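Local coordinates for protein pyridoxal kinase (Entamoeba histolytica, PDB 4S1H) that probably phosphorylates pyridoxal with ATP as the phosphate donor, yielding the cofactor pyridoxal 5'-phosphate, and binds ADP and magnesium ions, at residues S9-S14 and T38-N43; G15-R20 and D212-G217; K105-C110 and Y136-T141; I173-V178 and L189-K194. All blocks are in the same frame, centred on the assembly; numbering follows the deposited sequence.

Contact 1 (S9-S14 and T38-N43); sequences SSYVCS and TTHLAN
The rings of Tyr11 and His40 meet rim to rim, neither lying over the face of the other, with their planes at 49° and Tyr11 CD2 3.8 Å from His40 CD2. Both have CG anti to the backbone N (chi1 179° in each), which sends them off side by side in the same direction. Obliquely to the imidazole, Cys13 SG comes within 3.5 Å of His40 NE2. Alongside the rings the backbones run in roughly the same direction, bridged once, at Val12 and Leu41: Leu41 N reaches Tyr11 O at 3.1 Å, and Cys13 N reaches Leu41 O at 2.8 Å. Closer to strand 5-9, a side chain stands in for a carbonyl, because Thr39 OG1 accepts Tyr11 N at 2.9 Å. At the other end Ser14 N bonds to Ala42 O, and Val12 CG1 rests against Asn43 C at 3.5 Å. The loop leaving the sheet thus stays paired with strand 33-41 while carrying Ser10, which binds pyridoxal 5'-phosphate in another structure of this protein. Both ring ends are claimed by the second subunit: Tyr11 OH bonds to its Phe35 O, and its Leu37 N bonds to His40 NE2. Since NE2 accepts there, a neutral imidazole protonated on ND1 is likely.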
loop_
_atom_site.group_PDB
_atom_site.type_symbol
_atom_site.label_atom_id
_atom_site.label_comp_id
_atom_site.label_asym_id
_atom_site.label_seq_id
_atom_site.Cartn_x
_atom_site.Cartn_y
_atom_site.Cartn_z
ATOM N N SER A 9 1.368 -10.325 3.870
ATOM C CA SER A 9 -0.010 -10.377 4.327
ATOM C C SER A 9 -0.964 -10.003 3.195
ATOM O O SER A 9 -0.537 -9.819 2.043
ATOM C CB SER A 9 -0.226 -9.477 5.551
ATOM O OG SER A 9 -1.503 -9.717 6.133
ATOM N N SER A 10 -2.238 -9.921 3.501
ATOM C CA SER A 10 -3.284 -9.773 2.499
ATOM C C SER A 10 -3.364 -8.359 1.956
ATOM O O SER A 10 -2.806 -7.430 2.522
ATOM C CB SER A 10 -4.639 -10.113 3.119
ATOM O OG SER A 10 -4.805 -9.379 4.329
ATOM N N TYR A 11 -4.061 -8.201 0.831
ATOM C CA TYR A 11 -4.273 -6.901 0.212
ATOM C C TYR A 11 -5.727 -6.763 -0.230
ATOM O O TYR A 11 -6.280 -7.702 -0.819
ATOM C CB TYR A 11 -3.319 -6.705 -0.977
ATOM C CG TYR A 11 -3.528 -5.389 -1.655
ATOM C CD1 TYR A 11 -2.887 -4.269 -1.206
ATOM C CD2 TYR A 11 -4.415 -5.265 -2.722
ATOM C CE1 TYR A 11 -3.101 -3.034 -1.772
ATOM C CE2 TYR A 11 -4.631 -4.033 -3.333
ATOM C CZ TYR A 11 -3.944 -2.933 -2.867
ATOM O OH TYR A 11 -4.132 -1.685 -3.411
ATOM N N VAL A 12 -6.305 -5.594 0.056
ATOM C CA VAL A 12 -7.612 -5.163 -0.465
ATOM C C VAL A 12 -7.480 -3.838 -1.205
ATOM O O VAL A 12 -6.764 -2.950 -0.745
ATOM C CB VAL A 12 -8.688 -5.006 0.642
ATOM C CG1 VAL A 12 -9.053 -6.381 1.148
ATOM C CG2 VAL A 12 -8.201 -4.104 1.791
ATOM N N CYS A 13 -8.146 -3.732 -2.350
ATOM C CA CYS A 13 -8.109 -2.492 -3.175
ATOM C C CYS A 13 -8.815 -1.308 -2.542
ATOM O O CYS A 13 -8.404 -0.163 -2.670
ATOM C CB CYS A 13 -8.710 -2.735 -4.562
ATOM S SG CYS A 13 -7.885 -4.037 -5.480
ATOM N N SER A 14 -9.890 -1.606 -1.807
ATOM C CA SER A 14 -10.686 -0.640 -1.088
ATOM C C SER A 14 -10.742 -1.084 0.363
ATOM O O SER A 14 -10.771 -2.296 0.664
ATOM C CB SER A 14 -12.082 -0.616 -1.652
ATOM O OG SER A 14 -12.913 0.349 -1.027
ATOM N N THR A 38 -0.322 -11.536 -0.183
ATOM C CA THR A 38 -0.794 -12.916 -0.249
ATOM C C THR A 38 -2.187 -13.052 -0.906
ATOM O O THR A 38 -2.639 -14.176 -1.169
ATOM C CB THR A 38 -0.919 -13.555 1.145
ATOM O OG1 THR A 38 -1.857 -12.804 1.909
ATOM C CG2 THR A 38 0.403 -13.535 1.860
ATOM N N THR A 39 -2.852 -11.911 -1.128
ATOM C CA THR A 39 -4.126 -11.816 -1.871
ATOM C C THR A 39 -4.157 -10.525 -2.663
ATOM O O THR A 39 -3.414 -9.598 -2.360
ATOM C CB THR A 39 -5.366 -11.784 -0.960
ATOM O OG1 THR A 39 -5.451 -10.544 -0.239
ATOM C CG2 THR A 39 -5.334 -12.935 0.059
ATOM N N HIS A 40 -5.038 -10.484 -3.652
ATOM C CA HIS A 40 -5.426 -9.240 -4.325
ATOM C C HIS A 40 -6.949 -9.244 -4.442
ATOM O O HIS A 40 -7.504 -9.712 -5.439
ATOM C CB HIS A 40 -4.720 -9.143 -5.686
ATOM C CG HIS A 40 -5.056 -7.906 -6.474
ATOM N ND1 HIS A 40 -5.031 -7.885 -7.852
ATOM C CD2 HIS A 40 -5.424 -6.658 -6.095
ATOM C CE1 HIS A 40 -5.364 -6.689 -8.292
ATOM N NE2 HIS A 40 -5.602 -5.922 -7.258
ATOM N N LEU A 41 -7.620 -8.722 -3.409
ATOM C CA LEU A 41 -9.074 -8.698 -3.354
ATOM C C LEU A 41 -9.602 -7.286 -3.510
ATOM O O LEU A 41 -8.929 -6.328 -3.166
ATOM C CB LEU A 41 -9.566 -9.212 -2.004
ATOM C CG LEU A 41 -8.958 -10.554 -1.586
ATOM C CD1 LEU A 41 -9.446 -10.925 -0.200
ATOM C CD2 LEU A 41 -9.325 -11.633 -2.583
ATOM N N ALA A 42 -10.819 -7.163 -3.993
ATOM C CA ALA A 42 -11.460 -5.858 -4.136
ATOM C C ALA A 42 -11.689 -5.184 -2.805
ATOM O O ALA A 42 -11.519 -3.995 -2.655
ATOM C CB ALA A 42 -12.792 -6.010 -4.834
ATOM N N ASN A 43 -12.128 -5.998 -1.832
ATOM C CA ASN A 43 -12.557 -5.501 -0.529
ATOM C C ASN A 43 -12.474 -6.658 0.478
ATOM O O ASN A 43 -12.189 -7.783 0.098
ATOM C CB ASN A 43 -13.977 -4.939 -0.634
ATOM C CG ASN A 43 -14.918 -5.839 -1.425
ATOM O OD1 ASN A 43 -15.269 -5.552 -2.576
ATOM N ND2 ASN A 43 -15.314 -6.964 -0.810
#

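Contact 2 (G15-R20 and D212-G217); sequences GFVGNR and DFTGVG. With ADP (adenosine-5'-diphosphate), chain C.
The segment whose Thr214 and Gly215 touch Val17 ends in a bond to the nucleotide: Gly217 N donates to ADP O2B at 3.0 Å, bent to 140° at the hydrogen. Gly217 has no side chain, which leaves room for the beta-phosphate to sit close to the first turn of helix 216-229. Beside it, Val216 sends CG2 to within 3.7 Å of ADP C8, while Phe213 presents its ring edge, nearly in plane, to the adenine amino group, with CD2 3.8 Å from ADP N6. On the side turned to residues 15-20 the touch is small and apolar. Val17 CG1 meets Thr214 CG2 at 3.6 Å, the two side chains crossing at a slant; that methyl of Thr214 is placed there because it lies anti to the backbone N. Gly215, at the N-cap position with a positive phi of 80°, brings its CA to 3.7 Å from Phe16 O. A firmer tie lies next door, where Asp218 OD2 accepts Gly18 N, and Val17 also packs on Asp218. The run Gly215-Val216-Gly217-Asp218 fits the GxGD signature of ribokinase-like kinases, in which a glycine-rich turn and the N-terminal end of a helix form an anion hole beside the transferred phosphate, here between the nucleotide and the loop that carries Ser10 of the pyridoxal 5'-phosphate site.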
loop_
_atom_site.group_PDB
_atom_site.type_symbol
_atom_site.label_atom_id
_atom_site.label_comp_id
_atom_site.label_asym_id
_atom_site.label_seq_id
_atom_site.Cartn_x
_atom_site.Cartn_y
_atom_site.Cartn_z
ATOM N N GLY A 15 -10.709 -0.104 1.238
ATOM C CA GLY A 15 -10.633 -0.382 2.672
ATOM C C GLY A 15 -9.297 -0.815 3.225
ATOM O O GLY A 15 -8.254 -0.718 2.582
ATOM N N PHE A 16 -9.313 -1.296 4.463
ATOM C CA PHE A 16 -8.099 -1.380 5.268
ATOM C C PHE A 16 -8.083 -2.691 6.053
ATOM O O PHE A 16 -8.721 -2.832 7.105
ATOM C CB PHE A 16 -7.978 -0.145 6.180
ATOM C CG PHE A 16 -8.339 1.148 5.488
ATOM C CD1 PHE A 16 -7.484 1.703 4.563
ATOM C CD2 PHE A 16 -9.588 1.743 5.689
ATOM C CE1 PHE A 16 -7.835 2.867 3.881
ATOM C CE2 PHE A 16 -9.949 2.911 5.018
ATOM C CZ PHE A 16 -9.063 3.474 4.106
ATOM N N VAL A 17 -7.346 -3.649 5.517
ATOM C CA VAL A 17 -6.912 -4.860 6.250
ATOM C C VAL A 17 -5.491 -5.197 5.840
ATOM O O VAL A 17 -4.975 -4.639 4.854
ATOM C CB VAL A 17 -7.837 -6.084 6.012
ATOM C CG1 VAL A 17 -9.254 -5.794 6.486
ATOM C CG2 VAL A 17 -7.837 -6.515 4.558
ATOM N N GLY A 18 -4.868 -6.103 6.606
ATOM C CA GLY A 18 -3.617 -6.712 6.280
ATOM C C GLY A 18 -2.521 -5.755 5.873
ATOM O O GLY A 18 -2.274 -4.718 6.526
ATOM N N ASN A 19 -1.875 -6.083 4.761
ATOM C CA ASN A 19 -0.784 -5.232 4.279
ATOM C C ASN A 19 -1.188 -3.809 3.868
ATOM O O ASN A 19 -0.339 -2.936 3.855
ATOM C CB ASN A 19 0.025 -5.897 3.153
ATOM C CG ASN A 19 1.334 -6.468 3.625
ATOM O OD1 ASN A 19 1.796 -6.182 4.730
ATOM N ND2 ASN A 19 1.952 -7.265 2.791
ATOM N N ARG A 20 -2.456 -3.563 3.575
ATOM C CA ARG A 20 -2.923 -2.206 3.338
ATOM C C ARG A 20 -2.832 -1.351 4.611
ATOM O O ARG A 20 -2.354 -0.218 4.567
ATOM C CB ARG A 20 -4.301 -2.212 2.711
ATOM C CG ARG A 20 -4.800 -0.900 2.228
ATOM C CD ARG A 20 -4.153 -0.388 0.932
ATOM N NE ARG A 20 -4.659 0.990 0.855
ATOM C CZ ARG A 20 -3.981 2.125 1.037
ATOM N NH1 ARG A 20 -2.657 2.143 1.225
ATOM N NH2 ARG A 20 -4.658 3.256 1.059
ATOM N N ASP A 212 -18.473 -4.821 15.717
ATOM C CA ASP A 212 -17.345 -5.722 15.385
ATOM C C ASP A 212 -16.618 -5.101 14.181
ATOM O O ASP A 212 -17.193 -4.925 13.097
ATOM C CB ASP A 212 -17.699 -7.204 15.134
ATOM C CG ASP A 212 -16.515 -8.162 15.438
ATOM O OD1 ASP A 212 -16.074 -8.262 16.606
ATOM O OD2 ASP A 212 -16.025 -8.837 14.507
ATOM N N PHE A 213 -15.353 -4.753 14.409
ATOM C CA PHE A 213 -14.567 -3.976 13.455
ATOM C C PHE A 213 -13.645 -4.924 12.708
ATOM O O PHE A 213 -13.262 -5.992 13.223
ATOM C CB PHE A 213 -13.754 -2.900 14.198
ATOM C CG PHE A 213 -14.607 -1.845 14.849
ATOM C CD1 PHE A 213 -15.125 -0.776 14.091
ATOM C CD2 PHE A 213 -14.920 -1.917 16.208
ATOM C CE1 PHE A 213 -15.903 0.195 14.684
ATOM C CE2 PHE A 213 -15.714 -0.950 16.800
ATOM C CZ PHE A 213 -16.217 0.104 16.042
ATOM N N THR A 214 -13.305 -4.524 11.484
ATOM C CA THR A 214 -12.436 -5.301 10.642
ATOM C C THR A 214 -11.116 -4.517 10.462
ATOM O O THR A 214 -11.104 -3.289 10.429
ATOM C CB THR A 214 -13.151 -5.604 9.306
ATOM O OG1 THR A 214 -14.351 -6.352 9.573
ATOM C CG2 THR A 214 -12.260 -6.399 8.371
ATOM N N GLY A 215 -10.015 -5.242 10.443
ATOM C CA GLY A 215 -8.677 -4.634 10.365
ATOM C C GLY A 215 -8.089 -4.082 11.656
ATOM O O GLY A 215 -7.016 -3.460 11.654
ATOM N N VAL A 216 -8.772 -4.281 12.772
ATOM C CA VAL A 216 -8.292 -3.694 14.032
ATOM C C VAL A 216 -7.063 -4.404 14.578
ATOM O O VAL A 216 -6.105 -3.775 15.038
ATOM C CB VAL A 216 -9.401 -3.602 15.110
ATOM C CG1 VAL A 216 -10.275 -2.410 14.831
ATOM C CG2 VAL A 216 -10.252 -4.874 15.208
ATOM N N GLY A 217 -7.069 -5.729 14.525
ATOM C CA GLY A 217 -5.904 -6.491 14.900
ATOM C C GLY A 217 -4.712 -6.203 14.027
ATOM O O GLY A 217 -3.591 -6.153 14.505
HETATM P PB ADP C . -8.556 -9.026 15.590
HETATM O O1B ADP C . -9.770 -9.759 16.116
HETATM O O2B ADP C . -8.849 -8.180 14.363
HETATM O O3B ADP C . -7.365 -9.931 15.508
HETATM P PA ADP C . -8.833 -7.719 18.164
HETATM O O1A ADP C . -8.074 -8.522 19.185
HETATM O O2A ADP C . -10.310 -7.900 18.039
HETATM O O3A ADP C . -8.161 -7.941 16.705
HETATM O "O5'" ADP C . -8.549 -6.177 18.381
HETATM C "C5'" ADP C . -7.257 -5.610 18.449
HETATM C "C4'" ADP C . -7.345 -4.436 19.383
HETATM O "O4'" ADP C . -8.313 -3.511 18.887
HETATM C "C3'" ADP C . -7.838 -4.855 20.763
HETATM O "O3'" ADP C . -6.745 -5.199 21.622
HETATM C "C2'" ADP C . -8.595 -3.641 21.209
HETATM O "O2'" ADP C . -7.696 -2.694 21.767
HETATM C "C1'" ADP C . -9.163 -3.055 19.929
HETATM N N9 ADP C . -10.570 -3.419 19.640
HETATM C C8 ADP C . -11.057 -4.307 18.763
HETATM N N7 ADP C . -12.413 -4.328 18.772
HETATM C C5 ADP C . -12.804 -3.420 19.677
HETATM C C6 ADP C . -14.099 -2.910 20.187
HETATM N N6 ADP C . -15.251 -3.422 19.708
HETATM N N1 ADP C . -14.059 -1.954 21.139
HETATM C C2 ADP C . -12.887 -1.450 21.621
HETATM N N3 ADP C . -11.678 -1.864 21.192
HETATM C C4 ADP C . -11.587 -2.824 20.241
#

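Contact 3 (K105-C110 and Y136-T141); sequences KVYFLC and YADIIT. With MG (magnesium ion), chain D.
Asp138 fits against Tyr107 like a bump on a plate: its CB sits over one face of the ring, offset toward the rim and 4.1 Å from the centroid. Further along the same ring, Ile139 CG2 nestles against the phenol end, 3.3 Å from Tyr107 OH, and also meets Leu109 CG at 3.8 Å, so one methyl fills the dip between two side chains. On the face carrying Cys110 a small residue does the filling. Ala137 CB lies over one face of the Phe108 ring and touches Cys110 CB at 3.7 Å, while Tyr136 O stands at the ring's edge. Parallel pairing of Leu109 with Ile139 and Cys110 with Ile140 holds these shapes in step, with Cys110 N on Ile139 O. Before the pairing starts, Asp138 clasps the other strand twice: its N donates to Phe108 O, and its OD2 takes Phe108 N at 2.8 Å, nearly straight (170°) and on the anti side of the carboxylate. Lys101 adds a salt bridge to OD2, which probably keeps the acid ionised. Just past the strand, Thr141 O binds magnesium at 2.1 Å, with Asp111 and four waters completing six ligands; a backbone carbonyl brings no charge to the ion.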
loop_
_atom_site.group_PDB
_atom_site.type_symbol
_atom_site.label_atom_id
_atom_site.label_comp_id
_atom_site.label_asym_id
_atom_site.label_seq_id
_atom_site.Cartn_x
_atom_site.Cartn_y
_atom_site.Cartn_z
ATOM N N LYS A 105 20.303 -10.932 12.955
ATOM C CA LYS A 105 19.232 -10.920 13.933
ATOM C C LYS A 105 18.011 -10.242 13.300
ATOM O O LYS A 105 18.095 -9.101 12.838
ATOM C CB LYS A 105 19.665 -10.199 15.196
ATOM C CG LYS A 105 18.857 -10.637 16.397
ATOM C CD LYS A 105 19.231 -9.882 17.635
ATOM C CE LYS A 105 19.132 -10.783 18.854
ATOM N NZ LYS A 105 19.554 -10.104 20.107
ATOM N N VAL A 106 16.909 -10.972 13.214
ATOM C CA VAL A 106 15.683 -10.466 12.632
ATOM C C VAL A 106 14.572 -10.729 13.648
ATOM O O VAL A 106 14.361 -11.863 14.056
ATOM C CB VAL A 106 15.364 -11.140 11.283
ATOM C CG1 VAL A 106 14.052 -10.635 10.687
ATOM C CG2 VAL A 106 16.517 -10.904 10.310
ATOM N N TYR A 107 13.896 -9.674 14.055
ATOM C CA TYR A 107 12.762 -9.753 14.957
ATOM C C TYR A 107 11.493 -10.088 14.144
ATOM O O TYR A 107 11.046 -9.311 13.303
ATOM C CB TYR A 107 12.612 -8.431 15.713
ATOM C CG TYR A 107 11.576 -8.408 16.830
ATOM C CD1 TYR A 107 11.908 -8.784 18.138
ATOM C CD2 TYR A 107 10.274 -7.955 16.600
ATOM C CE1 TYR A 107 10.957 -8.741 19.158
ATOM C CE2 TYR A 107 9.315 -7.917 17.616
ATOM C CZ TYR A 107 9.666 -8.298 18.892
ATOM O OH TYR A 107 8.723 -8.248 19.897
ATOM N N PHE A 108 10.901 -11.251 14.407
ATOM C CA PHE A 108 9.741 -11.724 13.666
ATOM C C PHE A 108 8.493 -11.662 14.521
ATOM O O PHE A 108 8.388 -12.357 15.545
ATOM C CB PHE A 108 10.032 -13.120 13.136
ATOM C CG PHE A 108 8.862 -13.826 12.479
ATOM C CD1 PHE A 108 7.812 -13.142 11.856
ATOM C CD2 PHE A 108 8.821 -15.226 12.495
ATOM C CE1 PHE A 108 6.771 -13.837 11.255
ATOM C CE2 PHE A 108 7.805 -15.901 11.854
ATOM C CZ PHE A 108 6.781 -15.212 11.231
ATOM N N LEU A 109 7.581 -10.780 14.142
ATOM C CA LEU A 109 6.241 -10.703 14.701
ATOM C C LEU A 109 5.312 -11.485 13.795
ATOM O O LEU A 109 5.076 -11.096 12.646
ATOM C CB LEU A 109 5.783 -9.239 14.812
ATOM C CG LEU A 109 4.446 -8.956 15.524
ATOM C CD1 LEU A 109 4.357 -7.473 15.844
ATOM C CD2 LEU A 109 3.229 -9.385 14.739
ATOM N N CYS A 110 4.773 -12.580 14.289
ATOM C CA CYS A 110 3.818 -13.400 13.578
ATOM C C CYS A 110 2.431 -13.051 14.079
ATOM O O CYS A 110 2.122 -13.240 15.263
ATOM C CB CYS A 110 4.114 -14.890 13.762
ATOM S SG CYS A 110 2.986 -15.975 12.871
ATOM N N TYR A 136 8.785 -20.006 14.879
ATOM C CA TYR A 136 9.914 -19.181 14.515
ATOM C C TYR A 136 9.810 -17.730 15.009
ATOM O O TYR A 136 10.757 -16.981 14.888
ATOM C CB TYR A 136 10.117 -19.231 12.988
ATOM C CG TYR A 136 10.346 -20.653 12.491
ATOM C CD1 TYR A 136 11.625 -21.228 12.484
ATOM C CD2 TYR A 136 9.280 -21.444 12.090
ATOM C CE1 TYR A 136 11.827 -22.535 12.055
ATOM C CE2 TYR A 136 9.470 -22.748 11.665
ATOM C CZ TYR A 136 10.739 -23.296 11.648
ATOM O OH TYR A 136 10.903 -24.599 11.210
ATOM N N ALA A 137 8.675 -17.347 15.585
ATOM C CA ALA A 137 8.410 -15.962 15.964
ATOM C C ALA A 137 9.046 -15.532 17.268
ATOM O O ALA A 137 9.146 -16.308 18.236
ATOM C CB ALA A 137 6.902 -15.721 16.025
ATOM N N ASP A 138 9.443 -14.273 17.311
ATOM C CA ASP A 138 9.880 -13.621 18.535
ATOM C C ASP A 138 8.691 -13.177 19.406
ATOM O O ASP A 138 8.790 -13.122 20.629
ATOM C CB ASP A 138 10.780 -12.467 18.162
ATOM C CG ASP A 138 12.062 -12.947 17.497
ATOM O OD1 ASP A 138 12.974 -13.424 18.239
ATOM O OD2 ASP A 138 12.118 -12.950 16.252
ATOM N N ILE A 139 7.575 -12.865 18.758
ATOM C CA ILE A 139 6.338 -12.474 19.392
ATOM C C ILE A 139 5.183 -12.869 18.490
ATOM O O ILE A 139 5.281 -12.775 17.228
ATOM C CB ILE A 139 6.337 -10.977 19.704
ATOM C CG1 ILE A 139 5.077 -10.559 20.427
ATOM C CG2 ILE A 139 6.516 -10.151 18.420
ATOM C CD1 ILE A 139 5.134 -9.157 20.976
ATOM N N ILE A 140 4.079 -13.278 19.087
ATOM C CA ILE A 140 2.873 -13.550 18.334
ATOM C C ILE A 140 1.725 -12.724 18.883
ATOM O O ILE A 140 1.688 -12.463 20.093
ATOM C CB ILE A 140 2.528 -15.046 18.249
ATOM C CG1 ILE A 140 2.161 -15.648 19.616
ATOM C CG2 ILE A 140 3.697 -15.824 17.660
ATOM C CD1 ILE A 140 1.570 -17.040 19.477
ATOM N N THR A 141 0.763 -12.364 18.025
ATOM C CA THR A 141 -0.348 -11.448 18.390
ATOM C C THR A 141 -1.743 -11.991 18.043
ATOM O O THR A 141 -2.523 -11.319 17.318
ATOM C CB THR A 141 -0.132 -10.067 17.743
ATOM O OG1 THR A 141 -0.008 -10.243 16.333
ATOM C CG2 THR A 141 1.129 -9.404 18.233
HETATM MG MG MG D . -3.502 -10.373 15.665
HETATM O O HOH W 1 15.417 -12.346 17.023
HETATM O O HOH W 2 -4.401 -12.026 15.062
HETATM O O HOH W 3 -2.587 -8.321 16.220
HETATM O O HOH W 4 -5.048 -9.892 16.926
HETATM O O HOH W 5 -4.473 -9.271 14.009
#

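Contact 4 (I173-V178 and L189-K194)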
loop_
_atom_site.group_PDB
_atom_site.type_symbol
_atom_site.label_atom_id
_atom_site.label_comp_id
_atom_site.label_asym_id
_atom_site.label_seq_id
_atom_site.Cartn_x
_atom_site.Cartn_y
_atom_site.Cartn_z
ATOM N N ILE A 173 8.114 -20.238 22.098
ATOM C CA ILE A 173 7.682 -18.870 21.703
ATOM C C ILE A 173 7.895 -17.901 22.869
ATOM O O ILE A 173 7.304 -18.081 23.926
ATOM C CB ILE A 173 6.228 -18.825 21.224
ATOM C CG1 ILE A 173 6.107 -19.700 19.955
ATOM C CG2 ILE A 173 5.797 -17.378 20.952
ATOM C CD1 ILE A 173 4.699 -20.064 19.551
ATOM N N PRO A 174 8.772 -16.891 22.694
ATOM C CA PRO A 174 9.114 -16.070 23.860
ATOM C C PRO A 174 8.014 -15.153 24.381
ATOM O O PRO A 174 7.950 -14.954 25.597
ATOM C CB PRO A 174 10.308 -15.234 23.380
ATOM C CG PRO A 174 10.779 -15.902 22.143
ATOM C CD PRO A 174 9.600 -16.544 21.525
ATOM N N VAL A 175 7.185 -14.590 23.508
ATOM C CA VAL A 175 6.208 -13.574 23.907
ATOM C C VAL A 175 4.905 -13.810 23.177
ATOM O O VAL A 175 4.899 -14.013 21.971
ATOM C CB VAL A 175 6.696 -12.146 23.673
ATOM C CG1 VAL A 175 5.694 -11.147 24.237
ATOM C CG2 VAL A 175 8.082 -11.922 24.271
ATOM N N ILE A 176 3.798 -13.752 23.893
ATOM C CA ILE A 176 2.476 -13.932 23.324
ATOM C C ILE A 176 1.641 -12.775 23.809
ATOM O O ILE A 176 1.452 -12.616 25.012
ATOM C CB ILE A 176 1.827 -15.271 23.709
ATOM C CG1 ILE A 176 2.721 -16.483 23.318
ATOM C CG2 ILE A 176 0.454 -15.408 23.090
ATOM C CD1 ILE A 176 2.372 -17.722 24.095
ATOM N N LEU A 177 1.149 -11.963 22.884
ATOM C CA LEU A 177 0.247 -10.885 23.162
ATOM C C LEU A 177 -1.130 -11.360 22.704
ATOM O O LEU A 177 -1.400 -11.443 21.519
ATOM C CB LEU A 177 0.673 -9.616 22.382
ATOM C CG LEU A 177 -0.061 -8.350 22.757
ATOM C CD1 LEU A 177 0.271 -7.898 24.174
ATOM C CD2 LEU A 177 0.236 -7.234 21.771
ATOM N N VAL A 178 -1.996 -11.693 23.659
ATOM C CA VAL A 178 -3.360 -12.090 23.369
ATOM C C VAL A 178 -4.181 -10.810 23.313
ATOM O O VAL A 178 -4.347 -10.130 24.302
ATOM C CB VAL A 178 -3.926 -13.073 24.428
ATOM C CG1 VAL A 178 -5.250 -13.605 23.910
ATOM C CG2 VAL A 178 -2.950 -14.203 24.693
ATOM N N LEU A 189 -6.535 -7.597 27.252
ATOM C CA LEU A 189 -5.340 -7.966 26.558
ATOM C C LEU A 189 -4.401 -8.581 27.580
ATOM O O LEU A 189 -4.302 -8.074 28.688
ATOM C CB LEU A 189 -4.732 -6.728 25.885
ATOM C CG LEU A 189 -3.346 -6.817 25.276
ATOM C CD1 LEU A 189 -3.280 -5.945 24.009
ATOM C CD2 LEU A 189 -2.274 -6.410 26.275
ATOM N N LEU A 190 -3.751 -9.681 27.216
ATOM C CA LEU A 190 -2.771 -10.355 28.057
ATOM C C LEU A 190 -1.421 -10.384 27.339
ATOM O O LEU A 190 -1.354 -10.701 26.128
ATOM C CB LEU A 190 -3.237 -11.772 28.371
ATOM C CG LEU A 190 -2.186 -12.728 28.953
ATOM C CD1 LEU A 190 -1.836 -12.368 30.389
ATOM C CD2 LEU A 190 -2.718 -14.142 28.837
ATOM N N CYS A 191 -0.353 -9.969 28.019
ATOM C CA CYS A 191 1.009 -10.124 27.498
ATOM C C CYS A 191 1.718 -11.125 28.383
ATOM O O CYS A 191 1.872 -10.881 29.588
ATOM C CB CYS A 191 1.762 -8.825 27.521
ATOM S SG CYS A 191 3.239 -8.890 26.494
ATOM N N SER A 192 2.113 -12.249 27.788
ATOM C CA SER A 192 2.642 -13.388 28.524
ATOM C C SER A 192 4.050 -13.665 27.996
ATOM O O SER A 192 4.254 -13.763 26.793
ATOM C CB SER A 192 1.774 -14.603 28.272
ATOM O OG SER A 192 2.283 -15.792 28.878
ATOM N N PHE A 193 4.984 -13.891 28.925
ATOM C CA PHE A 193 6.388 -14.143 28.619
ATOM C C PHE A 193 6.784 -15.559 29.016
ATOM O O PHE A 193 6.412 -16.064 30.111
ATOM C CB PHE A 193 7.300 -13.151 29.327
ATOM C CG PHE A 193 7.085 -11.744 28.920
ATOM C CD1 PHE A 193 6.117 -10.974 29.531
ATOM C CD2 PHE A 193 7.861 -11.181 27.904
ATOM C CE1 PHE A 193 5.907 -9.669 29.169
ATOM C CE2 PHE A 193 7.652 -9.863 27.528
ATOM C CZ PHE A 193 6.670 -9.106 28.142
ATOM N N LYS A 194 7.539 -16.222 28.148
ATOM C CA LYS A 194 8.179 -17.507 28.492
ATOM C C LYS A 194 9.127 -17.336 29.674
ATOM O O LYS A 194 9.159 -18.176 30.596
ATOM C CB LYS A 194 8.939 -18.064 27.280
ATOM C CG LYS A 194 9.708 -19.361 27.514
ATOM C CD LYS A 194 10.368 -19.855 26.241
ATOM C CE LYS A 194 11.245 -21.065 26.490
ATOM N NZ LYS A 194 10.458 -22.284 26.829
#
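Ile176 and Ser192 form the central hydrogen-bonded pair of this antiparallel ladder, each N reaching the other's O. Val178 and Leu190 make the next one, with Val178 N 2.7 Å from Leu190 O. Just beyond the end of strand 186-193, Lys194 N meets Pro174 O, ahead of strand 175-183, at 2.9 Å and almost straight (174°). Apolar contacts gather on the face carrying Val175, Leu177, Cys191 and Phe193. There Val175 and Phe193 run side by side, CG2 meeting the ring obliquely, 3.7 Å from CD2, and the other valine methyl, CG1, touches Cys191 SG. Leu177 swings its CD1 toward the partner strand, 3.6 Å from Leu189 CD2 and 3.8 Å from Cys191 CB. Helix 234-250 packs on this side through Val175, Leu189 and Phe193. On the opposite face side chains meet across the strands only at Val178 CG2 and Leu190 CD2, 4.2 Å apart and side by side, and Ile176 packs against helix 158-170. Side-chain polar bonds leave the ladder: Ser192 OG goes to His169 NE2, Lys194 NZ to His169 O. The hairpin is therefore held by backbone bonds between its strands and apolar side chains against its helices, and the side chain of Leu189 comes within about 4 Å of the ADP (nearest atoms).

The four contacts illustrate how chemistry follows position in a ribokinase-like fold. Contacts 1 and 3 belong to the same mixed sheet but differ in setting: contact 1 is buried partly by the second subunit, whereas contact 3 lies wholly within one chain and ends at the magnesium bound by Thr141. Contact 4, in the separate antiparallel sheet, is a regular ladder of backbone bonds flanked by apolar side chains, mostly buried, opening to solvent toward Pro174, Phe193 and Lys194. It is joined to contact 3 by backbone bonds from Ile140 to Val175 and Leu177. Contact 2, the smallest and only partly buried, relies on slight apolar touches beside the nucleotide; it meets contact 1 where Val17 packs on Val12 and Asn19 N reaches Ser10 O.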